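Local coordinates for DUF269-containing protein (Cyanothece sp. ATCC 51142, PDB 3NJ2) that is of unknown function but belongs to the DUF269 family, whose association with nitrogen fixation suggests a part in that process, at residues 90-95 / 142-147. Residues are numbered along the deposited sequence; the frame is centred on the assembly and turned at random.
Sequences LCYFRA and FGFDTL
One face of the Tyr92 ring receives the rim of Phe142, while Phe144 meets the hydroxyl end of the same side chain obliquely. Phe142 pairs edge-to-face (T-shaped) with it, as the 70° between planes and the 5.5 Å between centroids show, and the edge atom Phe142 CZ lies 3.8 Å from Tyr92 CG. Phe142 CZ is displaced toward the root of the tyrosine, lying 4.0 Å from Tyr92 CB. Phe144 differs in kind. Its plane makes 36° with that of Tyr92, neither a parallel stack nor a T, and Phe144 CZ approaches Tyr92 CE1 at 3.7 Å and extends the contact to Tyr92 OH at 3.8 Å. The two phenylalanines thus meet different ends of the tyrosine, one at its root and one at its hydroxyl. With CG anti to the backbone N (chi1 180°), Tyr92 projects from its helix into this aromatic cluster. Phe93, the next residue, places CD2 at the edge of the Tyr92 ring, and Tyr92 CD2 in turn sits over one face of Phe93. No hydrogen bond joins the two segments, whose nearest CA atoms, those of Tyr92 and Gly143, are 10.2 Å apart; side chains alone bridge the gap. The cluster packs helix 83-104 against the loop leading from strand 129-136 to helix 147-167, whose Leu150 and Gln153 touch both Tyr92 and Phe144. Backbone hydrogen bonds tie Phe144 to Tyr65 and Ile67, and Phe93 reaches Val110 and Val112 of strand 109-114, linking helix 83-104 to the sheet.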
# COMPACT_ATOMS: atom_id res chain seq x y z
N LEU B 90 10.12 -4.60 3.41
CA LEU B 90 10.08 -3.14 3.31
C LEU B 90 11.46 -2.59 2.97
O LEU B 90 11.57 -1.76 2.05
CB LEU B 90 9.56 -2.60 4.64
CG LEU B 90 8.92 -1.24 4.77
CD1 LEU B 90 7.94 -0.96 3.62
CD2 LEU B 90 8.15 -1.33 6.09
N CYS B 91 12.50 -3.16 3.56
CA CYS B 91 13.84 -2.65 3.30
C CYS B 91 14.34 -2.92 1.91
O CYS B 91 14.99 -2.04 1.28
CB CYS B 91 14.86 -3.19 4.31
SG CYS B 91 14.68 -2.35 5.98
N TYR B 92 13.96 -4.07 1.34
CA TYR B 92 14.21 -4.40 -0.06
C TYR B 92 13.60 -3.37 -0.97
O TYR B 92 14.31 -2.76 -1.85
CB TYR B 92 13.65 -5.81 -0.34
CG TYR B 92 13.82 -6.31 -1.74
CD1 TYR B 92 15.07 -6.81 -2.20
CD2 TYR B 92 12.74 -6.35 -2.61
CE1 TYR B 92 15.24 -7.33 -3.50
CE2 TYR B 92 12.89 -6.91 -3.85
CZ TYR B 92 14.15 -7.37 -4.29
OH TYR B 92 14.27 -7.85 -5.56
N PHE B 93 12.32 -3.06 -0.76
CA PHE B 93 11.68 -2.07 -1.64
C PHE B 93 12.17 -0.65 -1.40
O PHE B 93 12.18 0.14 -2.34
CB PHE B 93 10.15 -2.27 -1.71
CG PHE B 93 9.80 -3.55 -2.45
CD1 PHE B 93 9.83 -3.53 -3.84
CD2 PHE B 93 9.42 -4.75 -1.76
CE1 PHE B 93 9.61 -4.68 -4.48
CE2 PHE B 93 9.21 -5.94 -2.44
CZ PHE B 93 9.30 -5.89 -3.82
N ARG B 94 12.51 -0.34 -0.13
CA ARG B 94 13.12 1.00 0.14
C ARG B 94 14.48 1.12 -0.51
O ARG B 94 14.89 2.28 -0.90
CB ARG B 94 13.32 1.18 1.64
CG ARG B 94 11.94 1.51 2.36
CD ARG B 94 12.16 1.26 3.88
NE ARG B 94 10.96 1.69 4.60
CZ ARG B 94 10.64 1.30 5.84
NH1 ARG B 94 11.40 0.43 6.52
NH2 ARG B 94 9.50 1.73 6.36
N ALA B 95 15.20 0.03 -0.60
CA ALA B 95 16.55 0.02 -1.22
C ALA B 95 16.39 0.34 -2.75
O ALA B 95 17.21 1.11 -3.34
CB ALA B 95 17.20 -1.30 -0.95
N PHE B 142 9.72 -15.00 1.92
CA PHE B 142 10.51 -13.99 1.16
C PHE B 142 11.98 -14.34 1.28
O PHE B 142 12.49 -14.54 2.39
CB PHE B 142 10.25 -12.60 1.70
CG PHE B 142 10.92 -11.54 0.94
CD1 PHE B 142 10.44 -11.17 -0.33
CD2 PHE B 142 12.06 -10.96 1.47
CE1 PHE B 142 11.08 -10.14 -1.03
CE2 PHE B 142 12.67 -9.93 0.80
CZ PHE B 142 12.25 -9.57 -0.45
N GLY B 143 12.65 -14.31 0.16
CA GLY B 143 14.09 -14.64 0.18
C GLY B 143 14.57 -15.09 -1.19
O GLY B 143 13.75 -15.20 -2.16
N PHE B 144 15.90 -15.29 -1.30
CA PHE B 144 16.55 -15.56 -2.58
C PHE B 144 17.56 -16.67 -2.49
O PHE B 144 18.16 -16.87 -1.43
CB PHE B 144 17.26 -14.29 -3.08
CG PHE B 144 16.32 -13.07 -3.22
CD1 PHE B 144 15.74 -12.76 -4.43
CD2 PHE B 144 15.95 -12.33 -2.07
CE1 PHE B 144 14.83 -11.64 -4.49
CE2 PHE B 144 15.01 -11.26 -2.14
CZ PHE B 144 14.49 -10.92 -3.36
N ASP B 145 17.68 -17.47 -3.56
CA ASP B 145 18.64 -18.60 -3.48
C ASP B 145 20.08 -18.24 -3.18
O ASP B 145 20.77 -19.00 -2.54
CB ASP B 145 18.66 -19.44 -4.76
CG ASP B 145 17.30 -20.03 -5.09
OD1 ASP B 145 16.40 -20.11 -4.21
OD2 ASP B 145 17.16 -20.40 -6.30
N THR B 146 20.53 -17.10 -3.70
CA THR B 146 21.93 -16.71 -3.63
C THR B 146 22.02 -15.21 -3.64
O THR B 146 21.04 -14.50 -3.94
CB THR B 146 22.71 -17.08 -4.87
OG1 THR B 146 22.13 -16.40 -5.98
CG2 THR B 146 22.72 -18.61 -5.18
N LEU B 147 23.17 -14.71 -3.19
CA LEU B 147 23.42 -13.26 -3.22
C LEU B 147 23.26 -12.70 -4.62
O LEU B 147 22.75 -11.60 -4.81
CB LEU B 147 24.86 -12.92 -2.74
CG LEU B 147 24.88 -12.92 -1.21
CD1 LEU B 147 26.42 -13.11 -0.89
CD2 LEU B 147 24.22 -11.66 -0.62